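PDB 4BMW: extracellular haem-binding protein from Streptomyces reticuli, which binds haem and, as an octamer, iron, probably protecting streptomycetes from iron-mediated oxidative stress. Local coordinates for residues 53-58 against 79-84. The protein carries 2 engineered substitutions. Residues are numbered along the deposited sequence; the frame is centred on the assembly and turned at random.
Sequences SVAVVD and SADRKA. Engineered in segment 79-84: Asp81 (natural residue Glu).
Ala55 presses its methyl into the backbone of helix 76-90, where CB lies 3.7 Å from both CA of Asp81 and the carbonyl O of Ala80. Two helix alanines one turn apart return the contact on either side of it: Ala80 sets CB against Ser53 O at 3.5 Å, and Ala84 sets CB against Ala55 O at 3.6 Å. With small alanine methyls set against backbone atoms along most of the contact, the axes of the two short segments come within 6.7 Å and run roughly parallel, 32° apart.

Val57 ends the row. With chi1 at 176°, CG1 extends opposite the backbone N and CG2 is the branch turned toward the helix, meeting Ala84 CB at 3.5 Å. The same methyl lies 3.2 Å from OD1 of Asp81, an engineered residue whose side chain crosses that of the valine at about a right angle. That oxygen is hydrogen-bonded to Thr63 OG1 on the neighbouring strand, which helps fix the carboxylate beside the methyl.

Val54 and Val56 point to the opposite face, against helix 31-47, so strand 53-58 is sandwiched between two helices near the centre of the chain. The helix-strand contact therefore rests on close apolar packing, while the polar grip on Asp81 comes from the adjoining strand 63-68.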
ATOM      1  N   SER A  53     -12.245   2.626  20.461  1.00 28.64           N
ATOM      2  CA  SER A  53     -12.818   2.530  19.127  1.00 30.64           C
ATOM      3  C   SER A  53     -13.471   1.162  18.993  1.00 31.07           C
ATOM      4  O   SER A  53     -12.991   0.179  19.567  1.00 30.32           O
ATOM      5  CB  SER A  53     -11.741   2.704  18.057  1.00 29.60           C
ATOM      6  OG  SER A  53     -11.362   4.062  17.929  1.00 35.98           O
ATOM      7  N   VAL A  54     -14.564   1.100  18.241  1.00 24.30           N
ATOM      8  CA  VAL A  54     -15.316  -0.138  18.082  1.00 25.33           C
ATOM      9  C   VAL A  54     -15.548  -0.419  16.608  1.00 29.56           C
ATOM     10  O   VAL A  54     -15.748   0.504  15.816  1.00 27.93           O
ATOM     11  CB  VAL A  54     -16.674  -0.065  18.803  1.00 27.32           C
ATOM     12  CG1 VAL A  54     -17.399  -1.403  18.721  1.00 31.49           C
ATOM     13  CG2 VAL A  54     -16.483   0.338  20.255  1.00 30.29           C
ATOM     14  N   ALA A  55     -15.518  -1.698  16.246  1.00 29.79           N
ATOM     15  CA  ALA A  55     -15.746  -2.110  14.869  1.00 30.12           C
ATOM     16  C   ALA A  55     -16.554  -3.401  14.797  1.00 31.02           C
ATOM     17  O   ALA A  55     -16.370  -4.312  15.606  1.00 25.03           O
ATOM     18  CB  ALA A  55     -14.429  -2.284  14.149  1.00 24.50           C
ATOM     19  N   VAL A  56     -17.456  -3.458  13.823  1.00 29.21           N
ATOM     20  CA  VAL A  56     -18.196  -4.671  13.515  1.00 27.63           C
ATOM     21  C   VAL A  56     -17.857  -5.084  12.091  1.00 30.73           C
ATOM     22  O   VAL A  56     -18.086  -4.324  11.150  1.00 27.77           O
ATOM     23  CB  VAL A  56     -19.714  -4.460  13.625  1.00 26.16           C
ATOM     24  CG1 VAL A  56     -20.452  -5.768  13.374  1.00 25.90           C
ATOM     25  CG2 VAL A  56     -20.077  -3.910  14.986  1.00 29.99           C
ATOM     26  N   VAL A  57     -17.310  -6.286  11.942  1.00 32.61           N
ATOM     27  CA  VAL A  57     -16.896  -6.792  10.639  1.00 29.49           C
ATOM     28  C   VAL A  57     -17.703  -8.026  10.275  1.00 33.46           C
ATOM     29  O   VAL A  57     -17.852  -8.947  11.076  1.00 31.60           O
ATOM     30  CB  VAL A  57     -15.396  -7.141  10.627  1.00 28.98           C
ATOM     31  CG1 VAL A  57     -14.992  -7.760   9.296  1.00 27.92           C
ATOM     32  CG2 VAL A  57     -14.568  -5.897  10.897  1.00 26.75           C
ATOM     33  N   ASP A  58     -18.215  -8.036   9.052  1.00 34.25           N
ATOM     34  CA  ASP A  58     -19.017  -9.143   8.558  1.00 29.96           C
ATOM     35  C   ASP A  58     -18.142 -10.353   8.274  1.00 23.87           C
ATOM     36  O   ASP A  58     -16.944 -10.221   8.023  1.00 26.10           O
ATOM     37  CB  ASP A  58     -19.741  -8.721   7.283  1.00 29.91           C
ATOM     38  CG  ASP A  58     -20.767  -9.732   6.830  1.00 30.35           C
ATOM     39  OD1 ASP A  58     -20.375 -10.765   6.246  1.00 28.58           O
ATOM     40  OD2 ASP A  58     -21.971  -9.491   7.054  1.00 26.28           O
ATOM     41  N   SER A  79      -7.075  -1.226  15.038  0.56 33.41           N
ATOM     42  CA  SER A  79      -6.927  -2.393  15.896  0.56 31.40           C
ATOM     43  C   SER A  79      -8.269  -3.087  16.110  0.56 29.83           C
ATOM     44  O   SER A  79      -8.369  -4.308  16.000  0.56 30.30           O
ATOM     45  CB  SER A  79      -6.325  -1.986  17.241  0.56 34.30           C
ATOM     46  OG  SER A  79      -6.232  -3.094  18.117  0.56 34.78           O
ATOM     47  N   ALA A  80      -9.298  -2.300  16.411  1.00 30.63           N
ATOM     48  CA  ALA A  80     -10.639  -2.830  16.613  1.00 29.93           C
ATOM     49  C   ALA A  80     -11.139  -3.507  15.344  1.00 28.48           C
ATOM     50  O   ALA A  80     -11.822  -4.528  15.400  1.00 30.27           O
ATOM     51  CB  ALA A  80     -11.577  -1.718  17.012  1.00 31.79           C
ATOM     52  N   ASP A  81     -10.787  -2.932  14.199  1.00 25.93           N
ATOM     53  CA  ASP A  81     -11.199  -3.481  12.916  1.00 29.16           C
ATOM     54  C   ASP A  81     -10.561  -4.847  12.694  1.00 28.09           C
ATOM     55  O   ASP A  81     -11.242  -5.810  12.343  1.00 33.97           O
ATOM     56  CB  ASP A  81     -10.804  -2.532  11.786  1.00 34.49           C
ATOM     57  CG  ASP A  81     -11.779  -2.564  10.625  1.00 40.71           C
ATOM     58  OD1 ASP A  81     -12.467  -3.589  10.441  1.00 44.77           O
ATOM     59  OD2 ASP A  81     -11.858  -1.556   9.891  1.00 49.88           O
ATOM     60  N   ARG A  82      -9.252  -4.926  12.905  1.00 30.77           N
ATOM     61  CA  ARG A  82      -8.520  -6.171  12.704  1.00 32.48           C
ATOM     62  C   ARG A  82      -8.934  -7.238  13.713  1.00 28.65           C
ATOM     63  O   ARG A  82      -8.900  -8.432  13.414  1.00 32.88           O
ATOM     64  CB  ARG A  82      -7.012  -5.931  12.788  1.00 29.36           C
ATOM     65  CG  ARG A  82      -6.445  -5.089  11.653  1.00 29.62           C
ATOM     66  CD  ARG A  82      -4.976  -5.396  11.434  1.00 40.48           C
ATOM     67  NE  ARG A  82      -4.361  -4.477  10.480  1.00 51.19           N
ATOM     68  CZ  ARG A  82      -3.322  -4.778   9.704  1.00 62.24           C
ATOM     69  NH1 ARG A  82      -2.773  -5.987   9.750  1.00 67.89           N
ATOM     70  NH2 ARG A  82      -2.834  -3.870   8.871  1.00 66.33           N
ATOM     71  N   LYS A  83      -9.326  -6.807  14.907  1.00 25.05           N
ATOM     72  CA  LYS A  83      -9.764  -7.734  15.946  1.00 26.45           C
ATOM     73  C   LYS A  83     -11.093  -8.385  15.585  1.00 27.51           C
ATOM     74  O   LYS A  83     -11.287  -9.582  15.797  1.00 31.89           O
ATOM     75  CB  LYS A  83      -9.903  -7.012  17.281  1.00 23.74           C
ATOM     76  CG  LYS A  83      -8.598  -6.806  18.017  1.00 27.34           C
ATOM     77  CD  LYS A  83      -8.842  -6.071  19.315  1.00 30.40           C
ATOM     78  CE  LYS A  83      -7.552  -5.706  20.014  1.00 32.49           C
ATOM     79  NZ  LYS A  83      -7.810  -4.871  21.219  1.00 34.40           N
ATOM     80  N   ALA A  84     -12.009  -7.586  15.049  1.00 27.29           N
ATOM     81  CA  ALA A  84     -13.315  -8.080  14.644  1.00 25.27           C
ATOM     82  C   ALA A  84     -13.158  -9.037  13.470  1.00 26.93           C
ATOM     83  O   ALA A  84     -13.807 -10.081  13.409  1.00 32.59           O
ATOM     84  CB  ALA A  84     -14.208  -6.921  14.264  1.00 32.51           C
TER